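PDB 5F7U: cycloalternan-forming enzyme from Listeria monocytogenes serovar 1/2a, which is a multidomain protein of glycoside hydrolase family 31, with a TIM-barrel domain and a family 6 carbohydrate-binding module, and binds glycans at several sites. Local coordinates for residues S403-E406 with T407-I410. The protein carries 1 engineered substitution. Sequence-based numbering, arbitrary orientation.
Sequences SDEE and TYYI. With GLC (alpha-D-glucopyranose), chain F.
The Tyr408 ring lies with one face over the backbone of Glu405 and Glu406: Glu405 CA makes a CH-pi contact 4.0 Å from the ring centroid, and Glu406 N sits over the rim of the same face. O4 of the bound alpha-D-glucopyranose (GLC) meets the ring at its edge, near its plane, while Ser403 OG approaches CD1 obliquely. The Glu405 carboxylate stands almost perpendicular to the ring, 88° between planes. Glu405 OE1 accepts from Tyr408 OH at 2.9 Å, on the anti side and tilted out of the carboxylate plane. GLC O4 also donates to Glu405 OE1, at 2.6 Å; Glu405 OE2 takes GLC O6, also at 2.6 Å. Both carboxylate oxygens thus hold the alpha-D-glucopyranose, and the phenol helps to fix the carboxylate.

One residue earlier, Asp404 pins the turn. Its CG lies between the backbone N and carbonyl carbon (chi1 63°), folding the carboxylate back over the following amides. Asp404 OD1 collects three: Glu406 N from above the carboxylate plane, Tyr408 N at its syn lone pair, 3.2 Å away, and Thr407 N on the syn side but out of plane, at 2.9 Å. Asp404 OD2 receives Thr407 OG1 at 2.8 Å. Asp404 N bonds to Ile410 O, tying the turn's two ends together. Glu406 turns away to salt bridges with Arg471 and Lys462. An Asx turn at Asp404, flanked by ST turns at Ser403 and Thr407, shapes this loop after strand 396-399 of the TIM barrel, where Glu405 and Tyr408 line a glycan pocket.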
loop_
_atom_site.group_PDB
_atom_site.type_symbol
_atom_site.label_atom_id
_atom_site.label_comp_id
_atom_site.label_asym_id
_atom_site.label_seq_id
_atom_site.Cartn_x
_atom_site.Cartn_y
_atom_site.Cartn_z
ATOM N N SER A 403 -2.685 -16.180 -24.791
ATOM C CA SER A 403 -3.147 -15.641 -26.059
ATOM C C SER A 403 -2.258 -16.022 -27.238
ATOM O O SER A 403 -1.232 -16.682 -27.079
ATOM C CB SER A 403 -3.290 -14.105 -25.965
ATOM O OG SER A 403 -2.038 -13.473 -26.142
ATOM N N ASP A 404 -2.659 -15.569 -28.422
ATOM C CA ASP A 404 -1.859 -15.697 -29.642
ATOM C C ASP A 404 -0.525 -14.925 -29.617
ATOM O O ASP A 404 0.286 -15.062 -30.536
ATOM C CB ASP A 404 -2.716 -15.285 -30.865
ATOM C CG ASP A 404 -3.154 -13.809 -30.838
ATOM O OD1 ASP A 404 -2.784 -13.048 -29.913
ATOM O OD2 ASP A 404 -3.880 -13.391 -31.768
ATOM N N GLU A 405 -0.319 -14.102 -28.585
ATOM C CA GLU A 405 0.899 -13.263 -28.434
ATOM C C GLU A 405 1.072 -12.303 -29.622
ATOM O O GLU A 405 2.198 -11.907 -29.968
ATOM C CB GLU A 405 2.161 -14.139 -28.254
ATOM C CG GLU A 405 2.108 -15.082 -27.043
ATOM C CD GLU A 405 2.254 -14.336 -25.718
ATOM O OE1 GLU A 405 2.817 -13.224 -25.715
ATOM O OE2 GLU A 405 1.820 -14.865 -24.667
ATOM N N GLU A 406 -0.057 -11.943 -30.239
ATOM C CA GLU A 406 -0.083 -10.991 -31.332
ATOM C C GLU A 406 -1.164 -9.945 -31.136
ATOM O O GLU A 406 -0.862 -8.763 -31.079
ATOM C CB GLU A 406 -0.285 -11.711 -32.666
ATOM C CG GLU A 406 0.855 -12.634 -33.073
ATOM C CD GLU A 406 2.171 -11.920 -33.365
ATOM O OE1 GLU A 406 2.244 -10.667 -33.378
ATOM O OE2 GLU A 406 3.178 -12.640 -33.570
ATOM N N THR A 407 -2.419 -10.388 -31.052
ATOM C CA THR A 407 -3.548 -9.488 -30.822
ATOM C C THR A 407 -3.796 -9.286 -29.324
ATOM O O THR A 407 -4.351 -8.272 -28.911
ATOM C CB THR A 407 -4.859 -10.035 -31.419
ATOM O OG1 THR A 407 -5.257 -11.232 -30.729
ATOM C CG2 THR A 407 -4.723 -10.319 -32.946
ATOM N N TYR A 408 -3.459 -10.299 -28.529
ATOM C CA TYR A 408 -3.755 -10.330 -27.089
ATOM C C TYR A 408 -5.249 -10.308 -26.742
ATOM O O TYR A 408 -5.616 -9.986 -25.613
ATOM C CB TYR A 408 -2.952 -9.258 -26.316
ATOM C CG TYR A 408 -1.487 -9.554 -26.381
ATOM C CD1 TYR A 408 -0.917 -10.483 -25.502
ATOM C CD2 TYR A 408 -0.685 -8.963 -27.355
ATOM C CE1 TYR A 408 0.419 -10.807 -25.585
ATOM C CE2 TYR A 408 0.665 -9.280 -27.457
ATOM C CZ TYR A 408 1.202 -10.200 -26.559
ATOM O OH TYR A 408 2.539 -10.526 -26.658
ATOM N N TYR A 409 -6.112 -10.632 -27.710
ATOM C CA TYR A 409 -7.507 -10.888 -27.377
ATOM C C TYR A 409 -8.039 -12.212 -27.939
ATOM O O TYR A 409 -9.217 -12.530 -27.757
ATOM C CB TYR A 409 -8.416 -9.687 -27.711
ATOM C CG TYR A 409 -8.495 -9.332 -29.175
ATOM C CD1 TYR A 409 -9.346 -10.029 -30.027
ATOM C CD2 TYR A 409 -7.740 -8.271 -29.700
ATOM C CE1 TYR A 409 -9.418 -9.712 -31.378
ATOM C CE2 TYR A 409 -7.814 -7.936 -31.052
ATOM C CZ TYR A 409 -8.656 -8.660 -31.879
ATOM O OH TYR A 409 -8.771 -8.349 -33.221
ATOM N N ILE A 410 -7.156 -12.985 -28.580
ATOM C CA ILE A 410 -7.497 -14.277 -29.182
ATOM C C ILE A 410 -6.658 -15.346 -28.482
ATOM O O ILE A 410 -5.459 -15.147 -28.252
ATOM C CB ILE A 410 -7.236 -14.277 -30.703
ATOM C CG1 ILE A 410 -8.114 -13.211 -31.386
ATOM C CG2 ILE A 410 -7.457 -15.667 -31.334
ATOM C CD1 ILE A 410 -7.782 -12.960 -32.857
HETATM C C1 GLC F . 5.661 -12.203 -20.317
HETATM C C2 GLC F . 6.546 -11.824 -21.512
HETATM C C3 GLC F . 5.718 -11.213 -22.650
HETATM C C4 GLC F . 4.534 -12.108 -23.016
HETATM C C5 GLC F . 3.704 -12.348 -21.746
HETATM C C6 GLC F . 2.436 -13.164 -21.959
HETATM O O2 GLC F . 7.525 -10.863 -21.110
HETATM O O3 GLC F . 6.542 -10.998 -23.802
HETATM O O4 GLC F . 3.754 -11.464 -24.030
HETATM O O5 GLC F . 4.529 -12.982 -20.747
HETATM O O6 GLC F . 2.801 -14.516 -22.257
#